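Local coordinates for protein L-Ribose isomerase (PDB 4Q0Q) that catalyses the interconversion of L-ribose and L-ribulose, probably with the help of a bound divalent metal ion, at residues T15-R20 with D56-F61; R20-W25 with V45-G50; A49-G54 with T252-T257. All blocks are in the same frame, centred on the assembly; numbering follows the deposited sequence.

Contact 1 (T15-R20 with D56-F61); sequences TSITRR and DQYDAF. With RUU (alpha-L-ribulofuranose), chain G.
The ring of Tyr58 lies against bare backbone: Ser16 CA and the carbonyl oxygen of Thr15 both sit over one of its faces. Ser16 CA makes a CH-pi contact, 3.8 Å from the centroid of the Tyr58 ring and 26° off the normal. Thr15 O lies over the same face, 3.7 Å from Tyr58 CD2. The CB atoms of Thr15 and Ser16 point away, which lets the ring come close to the chain. Ile17 does the opposite and turns inward. Its CG1 is anti to the backbone N (chi1 178°) and the chain stays extended, carrying CD1 onto the Phe61 ring. There CD1 stands over the face, 3.7 Å from the Phe61 centroid. The other branch, Ile17 CG2, reaches Tyr58 CE1 at 4.1 Å. No hydrogen bond crosses between the two segments. The Tyr58 hydroxyl is instead bonded to the backbone N of Ala258 in the C-terminal tail, which also pairs with the backbone of Ile17. Helix 19-35 closes in through Trp25, whose ring meets Phe61 edge-to-face, and strand 50-52 supplies Val52, which touches both Tyr58 and Phe61.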
loop_
_atom_site.group_PDB
_atom_site.type_symbol
_atom_site.label_atom_id
_atom_site.label_comp_id
_atom_site.label_asym_id
_atom_site.label_seq_id
_atom_site.Cartn_x
_atom_site.Cartn_y
_atom_site.Cartn_z
ATOM N N THR A 15 -26.194 26.376 0.165
ATOM C CA THR A 15 -27.285 25.548 -0.339
ATOM C C THR A 15 -26.788 24.711 -1.508
ATOM O O THR A 15 -27.561 24.013 -2.169
ATOM C CB THR A 15 -28.474 26.401 -0.821
ATOM O OG1 THR A 15 -28.045 27.259 -1.883
ATOM C CG2 THR A 15 -29.027 27.235 0.322
ATOM N N SER A 16 -25.487 24.796 -1.764
ATOM C CA SER A 16 -24.867 24.044 -2.841
ATOM C C SER A 16 -23.356 24.078 -2.684
ATOM O O SER A 16 -22.817 24.798 -1.843
ATOM C CB SER A 16 -25.255 24.625 -4.204
ATOM O OG SER A 16 -24.714 25.922 -4.377
ATOM N N ILE A 17 -22.680 23.283 -3.502
ATOM C CA ILE A 17 -21.230 23.203 -3.477
ATOM C C ILE A 17 -20.725 23.681 -4.832
ATOM O O ILE A 17 -21.280 23.320 -5.869
ATOM C CB ILE A 17 -20.775 21.743 -3.221
ATOM C CG1 ILE A 17 -19.252 21.648 -3.241
ATOM C CG2 ILE A 17 -21.376 20.818 -4.265
ATOM C CD1 ILE A 17 -18.741 20.259 -2.929
ATOM N N THR A 18 -19.686 24.506 -4.830
ATOM C CA THR A 18 -19.153 25.007 -6.088
ATOM C C THR A 18 -18.474 23.897 -6.863
ATOM O O THR A 18 -18.033 22.898 -6.291
ATOM C CB THR A 18 -18.118 26.121 -5.883
ATOM O OG1 THR A 18 -16.934 25.578 -5.280
ATOM C CG2 THR A 18 -18.693 27.219 -5.006
ATOM N N ARG A 19 -18.404 24.078 -8.175
ATOM C CA ARG A 19 -17.760 23.114 -9.045
ATOM C C ARG A 19 -16.342 22.845 -8.542
ATOM O O ARG A 19 -15.897 21.698 -8.518
ATOM C CB ARG A 19 -17.730 23.652 -10.480
ATOM C CG ARG A 19 -16.862 22.859 -11.442
ATOM C CD ARG A 19 -17.143 21.367 -11.374
ATOM N NE ARG A 19 -18.515 21.023 -11.728
ATOM C CZ ARG A 19 -18.970 19.775 -11.787
ATOM N NH1 ARG A 19 -20.234 19.532 -12.116
ATOM N NH2 ARG A 19 -18.154 18.766 -11.511
ATOM N N ARG A 20 -15.644 23.900 -8.127
ATOM C CA ARG A 20 -14.280 23.760 -7.627
ATOM C C ARG A 20 -14.225 22.936 -6.342
ATOM O O ARG A 20 -13.384 22.052 -6.199
ATOM C CB ARG A 20 -13.645 25.130 -7.378
ATOM C CG ARG A 20 -12.267 25.042 -6.731
ATOM C CD ARG A 20 -11.644 26.404 -6.462
ATOM N NE ARG A 20 -10.457 26.280 -5.622
ATOM C CZ ARG A 20 -9.676 27.296 -5.271
ATOM N NH1 ARG A 20 -9.950 28.527 -5.689
ATOM N NH2 ARG A 20 -8.620 27.087 -4.496
ATOM N N ASP A 56 -29.468 21.712 4.014
ATOM C CA ASP A 56 -28.871 22.296 5.206
ATOM C C ASP A 56 -27.500 21.699 5.533
ATOM O O ASP A 56 -26.791 22.204 6.400
ATOM C CB ASP A 56 -29.813 22.116 6.393
ATOM C CG ASP A 56 -30.207 20.671 6.603
ATOM O OD1 ASP A 56 -29.309 19.847 6.876
ATOM O OD2 ASP A 56 -31.410 20.353 6.489
ATOM N N GLN A 57 -27.127 20.628 4.841
ATOM C CA GLN A 57 -25.842 19.984 5.088
ATOM C C GLN A 57 -24.734 20.556 4.216
ATOM O O GLN A 57 -23.557 20.254 4.417
ATOM C CB GLN A 57 -25.953 18.468 4.891
ATOM C CG GLN A 57 -26.848 17.797 5.932
ATOM C CD GLN A 57 -26.412 18.105 7.354
ATOM O OE1 GLN A 57 -25.325 17.714 7.781
ATOM N NE2 GLN A 57 -27.256 18.819 8.096
ATOM N N TYR A 58 -25.105 21.390 3.250
ATOM C CA TYR A 58 -24.106 22.011 2.391
ATOM C C TYR A 58 -23.263 22.982 3.207
ATOM O O TYR A 58 -22.211 23.421 2.758
ATOM C CB TYR A 58 -24.777 22.726 1.214
ATOM C CG TYR A 58 -25.189 21.782 0.111
ATOM C CD1 TYR A 58 -24.261 21.336 -0.832
ATOM C CD2 TYR A 58 -26.491 21.285 0.038
ATOM C CE1 TYR A 58 -24.616 20.417 -1.819
ATOM C CE2 TYR A 58 -26.855 20.362 -0.944
ATOM C CZ TYR A 58 -25.911 19.932 -1.869
ATOM O OH TYR A 58 -26.259 19.002 -2.826
ATOM N N ASP A 59 -23.716 23.307 4.417
ATOM C CA ASP A 59 -22.951 24.213 5.270
ATOM C C ASP A 59 -21.633 23.579 5.689
ATOM O O ASP A 59 -20.802 24.222 6.320
ATOM C CB ASP A 59 -23.740 24.608 6.522
ATOM C CG ASP A 59 -24.551 25.880 6.325
ATOM O OD1 ASP A 59 -24.062 26.796 5.627
ATOM O OD2 ASP A 59 -25.667 25.971 6.880
ATOM N N ALA A 60 -21.452 22.305 5.349
ATOM C CA ALA A 60 -20.218 21.612 5.681
ATOM C C ALA A 60 -19.084 22.268 4.898
ATOM O O ALA A 60 -17.924 22.219 5.301
ATOM C CB ALA A 60 -20.324 20.143 5.313
ATOM N N PHE A 61 -19.430 22.889 3.778
ATOM C CA PHE A 61 -18.433 23.541 2.948
ATOM C C PHE A 61 -18.221 25.013 3.278
ATOM O O PHE A 61 -17.576 25.746 2.522
ATOM C CB PHE A 61 -18.788 23.335 1.478
ATOM C CG PHE A 61 -18.668 21.896 1.044
ATOM C CD1 PHE A 61 -17.419 21.337 0.788
ATOM C CD2 PHE A 61 -19.790 21.075 0.995
ATOM C CE1 PHE A 61 -17.289 19.980 0.498
ATOM C CE2 PHE A 61 -19.673 19.717 0.707
ATOM C CZ PHE A 61 -18.420 19.167 0.459
HETATM C C1 RUU G . -12.399 21.650 -12.847
HETATM O O1 RUU G . -11.439 21.135 -13.760
HETATM C C2 RUU G . -11.818 22.775 -12.009
HETATM O O2 RUU G . -11.268 22.251 -10.808
HETATM C C3 RUU G . -12.826 23.871 -11.686
HETATM O O3 RUU G . -13.274 23.733 -10.347
HETATM C C4 RUU G . -12.047 25.180 -11.844
HETATM O O4 RUU G . -11.649 25.659 -10.568
HETATM C C5 RUU G . -10.810 24.819 -12.665
HETATM O O5 RUU G . -10.754 23.385 -12.757
#

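Contact 2 (R20-W25 with V45-G50); sequences REYDEW and VNDSAG. With RUU (alpha-L-ribulofuranose), chain F; RUU (alpha-L-ribulofuranose), chain D; RUU (alpha-L-ribulofuranose), chain G.
Tyr22 reaches from helix 19-35 into the turn at Asn46-Ala49 and plugs it with its hydroxyl. CB leaves the helix toward the loop, and CG is anti to the backbone N (chi1 -174°). This turns the ring toward the loop. On one side of the ring, CD2 and CE2 run past a bound alpha-L-ribulofuranose; Tyr22 CE2 is 3.3 Å from C5 of the sugar, which lies at the ring edge. On the other side, CE1 is 3.7 Å from Gly50 CA. CZ comes near Asn46 O and Asp47 CA. At the tip, OH donates to Asn46 O over 2.6 Å, in the carbonyl plane and on a lone pair. The same OH accepts from Gly50 N at 2.9 Å, nearly straight at 172°. Two bonds thus fix a buried hydroxyl. Trp25, one helical turn on, brings CZ3 to 3.5 Å from Gly50 CA. Both rings come this near because Gly50 has no side chain.

The loop holds its own shape. Asn46 OD1 accepts from Ser48 N at 2.8 Å, and Asn46 O takes a weak bond from Ala49 N besides that from Tyr22. The Asp47 carboxylate stands at 90° to the Tyr22 ring, and its OD2 pairs with Arg19. Asp23 forms a salt bridge with the same arginine, which would ease the repulsion between the two acids. Asp23 OD1 also takes a weak hydrogen bond from the sugar O4. The arrangement is an Asx turn set on a type I beta turn, locked to a helix by a tyrosine, with a ribulofuranose lodged beside the junction.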
loop_
_atom_site.group_PDB
_atom_site.type_symbol
_atom_site.label_atom_id
_atom_site.label_comp_id
_atom_site.label_asym_id
_atom_site.label_seq_id
_atom_site.Cartn_x
_atom_site.Cartn_y
_atom_site.Cartn_z
ATOM N N ARG A 20 -15.644 23.900 -8.127
ATOM C CA ARG A 20 -14.280 23.760 -7.627
ATOM C C ARG A 20 -14.225 22.936 -6.342
ATOM O O ARG A 20 -13.384 22.052 -6.199
ATOM C CB ARG A 20 -13.645 25.130 -7.378
ATOM C CG ARG A 20 -12.267 25.042 -6.731
ATOM C CD ARG A 20 -11.644 26.404 -6.462
ATOM N NE ARG A 20 -10.457 26.280 -5.622
ATOM C CZ ARG A 20 -9.676 27.296 -5.271
ATOM N NH1 ARG A 20 -9.950 28.527 -5.689
ATOM N NH2 ARG A 20 -8.620 27.087 -4.496
ATOM N N GLU A 21 -15.111 23.230 -5.399
ATOM C CA GLU A 21 -15.123 22.477 -4.152
ATOM C C GLU A 21 -15.439 21.007 -4.420
ATOM O O GLU A 21 -14.816 20.126 -3.832
ATOM C CB GLU A 21 -16.147 23.056 -3.175
ATOM C CG GLU A 21 -15.790 24.424 -2.620
ATOM C CD GLU A 21 -16.895 24.980 -1.746
ATOM O OE1 GLU A 21 -18.071 24.855 -2.145
ATOM O OE2 GLU A 21 -16.596 25.545 -0.673
ATOM N N TYR A 22 -16.394 20.751 -5.315
ATOM C CA TYR A 22 -16.792 19.385 -5.639
ATOM C C TYR A 22 -15.670 18.565 -6.263
ATOM O O TYR A 22 -15.351 17.472 -5.789
ATOM C CB TYR A 22 -17.991 19.364 -6.596
ATOM C CG TYR A 22 -18.512 17.961 -6.824
ATOM C CD1 TYR A 22 -19.389 17.367 -5.913
ATOM C CD2 TYR A 22 -18.060 17.193 -7.899
ATOM C CE1 TYR A 22 -19.801 16.044 -6.063
ATOM C CE2 TYR A 22 -18.467 15.859 -8.057
ATOM C CZ TYR A 22 -19.334 15.295 -7.134
ATOM O OH TYR A 22 -19.723 13.979 -7.264
ATOM N N ASP A 23 -15.092 19.086 -7.342
ATOM C CA ASP A 23 -14.012 18.405 -8.046
ATOM C C ASP A 23 -12.811 18.136 -7.145
ATOM O O ASP A 23 -12.251 17.043 -7.166
ATOM C CB ASP A 23 -13.564 19.225 -9.261
ATOM C CG ASP A 23 -14.598 19.242 -10.372
ATOM O OD1 ASP A 23 -15.670 18.620 -10.216
ATOM O OD2 ASP A 23 -14.336 19.879 -11.411
ATOM N N GLU A 24 -12.413 19.127 -6.356
ATOM C CA GLU A 24 -11.271 18.949 -5.466
ATOM C C GLU A 24 -11.568 17.889 -4.414
ATOM O O GLU A 24 -10.705 17.074 -4.078
ATOM C CB GLU A 24 -10.914 20.266 -4.774
ATOM C CG GLU A 24 -10.588 21.407 -5.732
ATOM C CD GLU A 24 -10.091 22.647 -5.011
ATOM O OE1 GLU A 24 -10.533 22.890 -3.870
ATOM O OE2 GLU A 24 -9.268 23.388 -5.587
ATOM N N TRP A 25 -12.793 17.908 -3.902
ATOM C CA TRP A 25 -13.232 16.958 -2.890
ATOM C C TRP A 25 -13.189 15.546 -3.468
ATOM O O TRP A 25 -12.548 14.651 -2.909
ATOM C CB TRP A 25 -14.659 17.332 -2.442
ATOM C CG TRP A 25 -15.315 16.439 -1.409
ATOM C CD1 TRP A 25 -14.713 15.793 -0.368
ATOM C CD2 TRP A 25 -16.722 16.172 -1.283
ATOM N NE1 TRP A 25 -15.656 15.143 0.400
ATOM C CE2 TRP A 25 -16.896 15.359 -0.141
ATOM C CE3 TRP A 25 -17.853 16.546 -2.024
ATOM C CZ2 TRP A 25 -18.157 14.910 0.279
ATOM C CZ3 TRP A 25 -19.111 16.098 -1.603
ATOM C CH2 TRP A 25 -19.246 15.289 -0.461
ATOM N N VAL A 45 -15.592 8.356 -11.085
ATOM C CA VAL A 45 -15.331 9.706 -10.617
ATOM C C VAL A 45 -16.301 10.623 -11.356
ATOM O O VAL A 45 -15.954 11.221 -12.372
ATOM C CB VAL A 45 -13.878 10.114 -10.927
ATOM C CG1 VAL A 45 -13.549 11.441 -10.265
ATOM C CG2 VAL A 45 -12.929 9.021 -10.448
ATOM N N ASN A 46 -17.516 10.726 -10.833
ATOM C CA ASN A 46 -18.562 11.533 -11.459
ATOM C C ASN A 46 -19.255 12.499 -10.497
ATOM O O ASN A 46 -18.885 12.610 -9.330
ATOM C CB ASN A 46 -19.601 10.605 -12.074
ATOM C CG ASN A 46 -20.103 9.573 -11.086
ATOM O OD1 ASN A 46 -20.612 9.915 -10.017
ATOM N ND2 ASN A 46 -19.957 8.301 -11.433
ATOM N N ASP A 47 -20.274 13.192 -11.001
ATOM C CA ASP A 47 -21.019 14.157 -10.197
ATOM C C ASP A 47 -21.966 13.534 -9.172
ATOM O O ASP A 47 -22.741 14.244 -8.535
ATOM C CB ASP A 47 -21.799 15.116 -11.105
ATOM C CG ASP A 47 -20.894 16.099 -11.822
ATOM O OD1 ASP A 47 -19.690 16.152 -11.489
ATOM O OD2 ASP A 47 -21.386 16.830 -12.711
ATOM N N SER A 48 -21.907 12.214 -9.010
ATOM C CA SER A 48 -22.754 11.535 -8.037
ATOM C C SER A 48 -21.945 10.959 -6.876
ATOM O O SER A 48 -22.515 10.534 -5.870
ATOM C CB SER A 48 -23.540 10.404 -8.700
ATOM O OG SER A 48 -24.496 10.906 -9.611
ATOM N N ALA A 49 -20.621 10.949 -7.020
ATOM C CA ALA A 49 -19.727 10.407 -5.998
ATOM C C ALA A 49 -19.758 11.177 -4.685
ATOM O O ALA A 49 -19.731 10.586 -3.608
ATOM C CB ALA A 49 -18.290 10.355 -6.538
ATOM N N GLY A 50 -19.798 12.500 -4.777
ATOM C CA GLY A 50 -19.841 13.326 -3.588
ATOM C C GLY A 50 -21.285 13.500 -3.163
ATOM O O GLY A 50 -22.082 14.100 -3.879
HETATM C C1 RUU F . -16.651 14.229 -14.177
HETATM O O1 RUU F . -18.016 14.467 -14.500
HETATM C C2 RUU F . -16.209 15.084 -13.005
HETATM O O2 RUU F . -15.981 16.419 -13.435
HETATM C C3 RUU F . -14.970 14.550 -12.290
HETATM O O3 RUU F . -13.844 15.350 -12.610
HETATM C C4 RUU F . -15.284 14.686 -10.803
HETATM O O4 RUU F . -14.606 15.816 -10.277
HETATM C C5 RUU F . -16.794 14.907 -10.715
HETATM O O5 RUU F . -17.280 15.101 -12.051
HETATM C C1 RUU D . -20.078 5.783 -7.201
HETATM O O1 RUU D . -19.138 6.103 -8.222
HETATM C C2 RUU D . -21.382 6.546 -7.377
HETATM O O2 RUU D . -21.316 7.788 -6.693
HETATM C C3 RUU D . -22.612 5.771 -6.909
HETATM O O3 RUU D . -23.073 6.306 -5.677
HETATM C C4 RUU D . -23.658 6.009 -7.999
HETATM O O4 RUU D . -24.512 7.079 -7.620
HETATM C C5 RUU D . -22.855 6.419 -9.232
HETATM O O5 RUU D . -21.551 6.817 -8.776
HETATM C C1 RUU G . -12.399 21.650 -12.847
HETATM O O1 RUU G . -11.439 21.135 -13.760
HETATM C C2 RUU G . -11.818 22.775 -12.009
HETATM O O2 RUU G . -11.268 22.251 -10.808
HETATM C C3 RUU G . -12.826 23.871 -11.686
HETATM O O3 RUU G . -13.274 23.733 -10.347
HETATM C C4 RUU G . -12.047 25.180 -11.844
HETATM O O4 RUU G . -11.649 25.659 -10.568
HETATM C C5 RUU G . -10.810 24.819 -12.665
HETATM O O5 RUU G . -10.754 23.385 -12.757
#

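Contact 3 (A49-G54 with T252-T257); sequences AGIVFG and TGRLQT. With RUU (alpha-L-ribulofuranose), chain D.
Ile51, Phe53, Arg254 and the Thr257-Gly50 bond form the tight part of this contact; two waters by Val52 and Gly253 make up the looser part. On the tight side, Ile51 CD1 lies over the centre of one face of the Arg254 guanidinium, 3.8 Å from Arg254 CZ. The Arg254 chain bends at chi2 (-57°) and runs beside Phe53, with Arg254 CG 3.7 Å from Phe53 CE2. The phenyl and guanidinium planes stand 85° apart. The Arg254 charge is met by a salt bridge to Glu222, while a bound ribulofuranose puts its O3 near the guanidinium edge, in plane. Gly253, with no side chain, lets helix 248-254 come close to the inverse gamma turn centred on Phe53: Gly253 CA is 3.9 Å from Gly54 N. Thr257 OG1 donates to Gly50 O over 2.6 Å, nearly along the C=O axis at 163°.

The other side is wet. One water accepts from Val52 N at 3.1 Å and donates to Thr257 OG1 at 2.6 Å. A second water lies 2.8 Å from Val52 O.

Strand 50-52 is the outermost strand of its sheet within the chain. Its other edge pairs with strand 73-82, through Ile51 with Met74 among others. The chemistry implies that on the outer edge two hydroxyls, of Tyr22 and Thr257, and two waters take the place of a further strand.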
loop_
_atom_site.group_PDB
_atom_site.type_symbol
_atom_site.label_atom_id
_atom_site.label_comp_id
_atom_site.label_asym_id
_atom_site.label_seq_id
_atom_site.Cartn_x
_atom_site.Cartn_y
_atom_site.Cartn_z
ATOM N N ALA A 49 -20.621 10.949 -7.020
ATOM C CA ALA A 49 -19.727 10.407 -5.998
ATOM C C ALA A 49 -19.758 11.177 -4.685
ATOM O O ALA A 49 -19.731 10.586 -3.608
ATOM C CB ALA A 49 -18.290 10.355 -6.538
ATOM N N GLY A 50 -19.798 12.500 -4.777
ATOM C CA GLY A 50 -19.841 13.326 -3.588
ATOM C C GLY A 50 -21.285 13.500 -3.163
ATOM O O GLY A 50 -22.082 14.100 -3.879
ATOM N N ILE A 51 -21.615 12.985 -1.984
ATOM C CA ILE A 51 -22.976 13.042 -1.466
ATOM C C ILE A 51 -23.136 13.968 -0.264
ATOM O O ILE A 51 -22.394 13.873 0.712
ATOM C CB ILE A 51 -23.441 11.636 -1.049
ATOM C CG1 ILE A 51 -23.254 10.666 -2.217
ATOM C CG2 ILE A 51 -24.904 11.669 -0.602
ATOM C CD1 ILE A 51 -23.389 9.202 -1.818
ATOM N N VAL A 52 -24.114 14.864 -0.348
ATOM C CA VAL A 52 -24.427 15.793 0.737
ATOM C C VAL A 52 -25.895 15.474 1.036
ATOM O O VAL A 52 -26.750 15.628 0.164
ATOM C CB VAL A 52 -24.284 17.262 0.288
ATOM C CG1 VAL A 52 -24.458 18.184 1.477
ATOM C CG2 VAL A 52 -22.919 17.483 -0.346
ATOM N N PHE A 53 -26.181 15.019 2.257
ATOM C CA PHE A 53 -27.540 14.616 2.619
ATOM C C PHE A 53 -28.499 15.726 3.063
ATOM O O PHE A 53 -28.882 15.804 4.233
ATOM C CB PHE A 53 -27.486 13.518 3.694
ATOM C CG PHE A 53 -26.722 12.277 3.269
ATOM C CD1 PHE A 53 -25.344 12.196 3.441
ATOM C CD2 PHE A 53 -27.388 11.197 2.697
ATOM C CE1 PHE A 53 -24.637 11.053 3.050
ATOM C CE2 PHE A 53 -26.691 10.046 2.300
ATOM C CZ PHE A 53 -25.315 9.975 2.479
ATOM N N GLY A 54 -28.900 16.569 2.119
ATOM C CA GLY A 54 -29.821 17.642 2.445
ATOM C C GLY A 54 -29.239 19.025 2.264
ATOM O O GLY A 54 -28.054 19.244 2.502
ATOM N N THR A 252 -33.787 12.482 -0.054
ATOM C CA THR A 252 -33.743 13.163 -1.341
ATOM C C THR A 252 -32.329 13.622 -1.677
ATOM O O THR A 252 -31.865 13.454 -2.804
ATOM C CB THR A 252 -34.693 14.380 -1.364
ATOM O OG1 THR A 252 -34.440 15.211 -0.222
ATOM C CG2 THR A 252 -36.145 13.918 -1.353
ATOM N N GLY A 253 -31.644 14.196 -0.694
ATOM C CA GLY A 253 -30.291 14.662 -0.925
ATOM C C GLY A 253 -29.411 13.563 -1.486
ATOM O O GLY A 253 -28.593 13.798 -2.375
ATOM N N ARG A 254 -29.595 12.353 -0.972
ATOM C CA ARG A 254 -28.817 11.195 -1.395
ATOM C C ARG A 254 -28.814 11.018 -2.914
ATOM O O ARG A 254 -27.786 10.683 -3.506
ATOM C CB ARG A 254 -29.388 9.927 -0.742
ATOM C CG ARG A 254 -28.427 8.732 -0.656
ATOM C CD ARG A 254 -27.880 8.314 -2.011
ATOM N NE ARG A 254 -26.986 7.162 -1.927
ATOM C CZ ARG A 254 -26.115 6.827 -2.874
ATOM N NH1 ARG A 254 -25.338 5.761 -2.723
ATOM N NH2 ARG A 254 -26.008 7.570 -3.967
ATOM N N LEU A 255 -29.965 11.249 -3.537
ATOM C CA LEU A 255 -30.108 11.059 -4.975
ATOM C C LEU A 255 -29.620 12.180 -5.898
ATOM O O LEU A 255 -29.630 12.017 -7.117
ATOM C CB LEU A 255 -31.568 10.722 -5.296
ATOM C CG LEU A 255 -32.138 9.520 -4.529
ATOM C CD1 LEU A 255 -33.599 9.323 -4.893
ATOM C CD2 LEU A 255 -31.334 8.267 -4.850
ATOM N N GLN A 256 -29.196 13.308 -5.339
ATOM C CA GLN A 256 -28.706 14.401 -6.181
ATOM C C GLN A 256 -27.894 15.441 -5.421
ATOM O O GLN A 256 -28.283 15.880 -4.336
ATOM C CB GLN A 256 -29.866 15.102 -6.895
ATOM C CG GLN A 256 -29.404 16.014 -8.030
ATOM C CD GLN A 256 -30.505 16.916 -8.559
ATOM O OE1 GLN A 256 -31.649 16.493 -8.715
ATOM N NE2 GLN A 256 -30.157 18.168 -8.849
ATOM N N THR A 257 -26.768 15.836 -6.007
ATOM C CA THR A 257 -25.886 16.829 -5.408
ATOM C C THR A 257 -26.018 18.149 -6.163
ATOM O O THR A 257 -25.976 18.176 -7.394
ATOM C CB THR A 257 -24.415 16.374 -5.470
ATOM O OG1 THR A 257 -24.296 15.067 -4.894
ATOM C CG2 THR A 257 -23.519 17.348 -4.710
HETATM C C1 RUU D . -20.078 5.783 -7.201
HETATM O O1 RUU D . -19.138 6.103 -8.222
HETATM C C2 RUU D . -21.382 6.546 -7.377
HETATM O O2 RUU D . -21.316 7.788 -6.693
HETATM C C3 RUU D . -22.612 5.771 -6.909
HETATM O O3 RUU D . -23.073 6.306 -5.677
HETATM C C4 RUU D . -23.658 6.009 -7.999
HETATM O O4 RUU D . -24.512 7.079 -7.620
HETATM C C5 RUU D . -22.855 6.419 -9.232
HETATM O O5 RUU D . -21.551 6.817 -8.776
HETATM O O HOH W 1 -25.851 14.587 -2.846
HETATM O O HOH W 2 -27.655 16.933 -2.135
#

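All three contacts are largely buried, and strand 50-52 and its surroundings connect them. Contact 3 lies nearest the centre of the chain and contact 1 farthest from it. Contacts 1 and 2 share Arg20 and helix 19-35, and both touch the second subunit. Contacts 2 and 3 share Ala49 and Gly50. Along the outer edge of the strand, contact 2 takes the N of Gly50 and contact 3 its O. The chemistry changes with place. Contact 1 is ring and backbone packing, with no hydrogen bond between its segments. Contact 2 centres its polar bonds on one tyrosine hydroxyl. Contact 3 adds water to direct bonding. Val52 packs on Tyr58, joining contact 3 to contact 1.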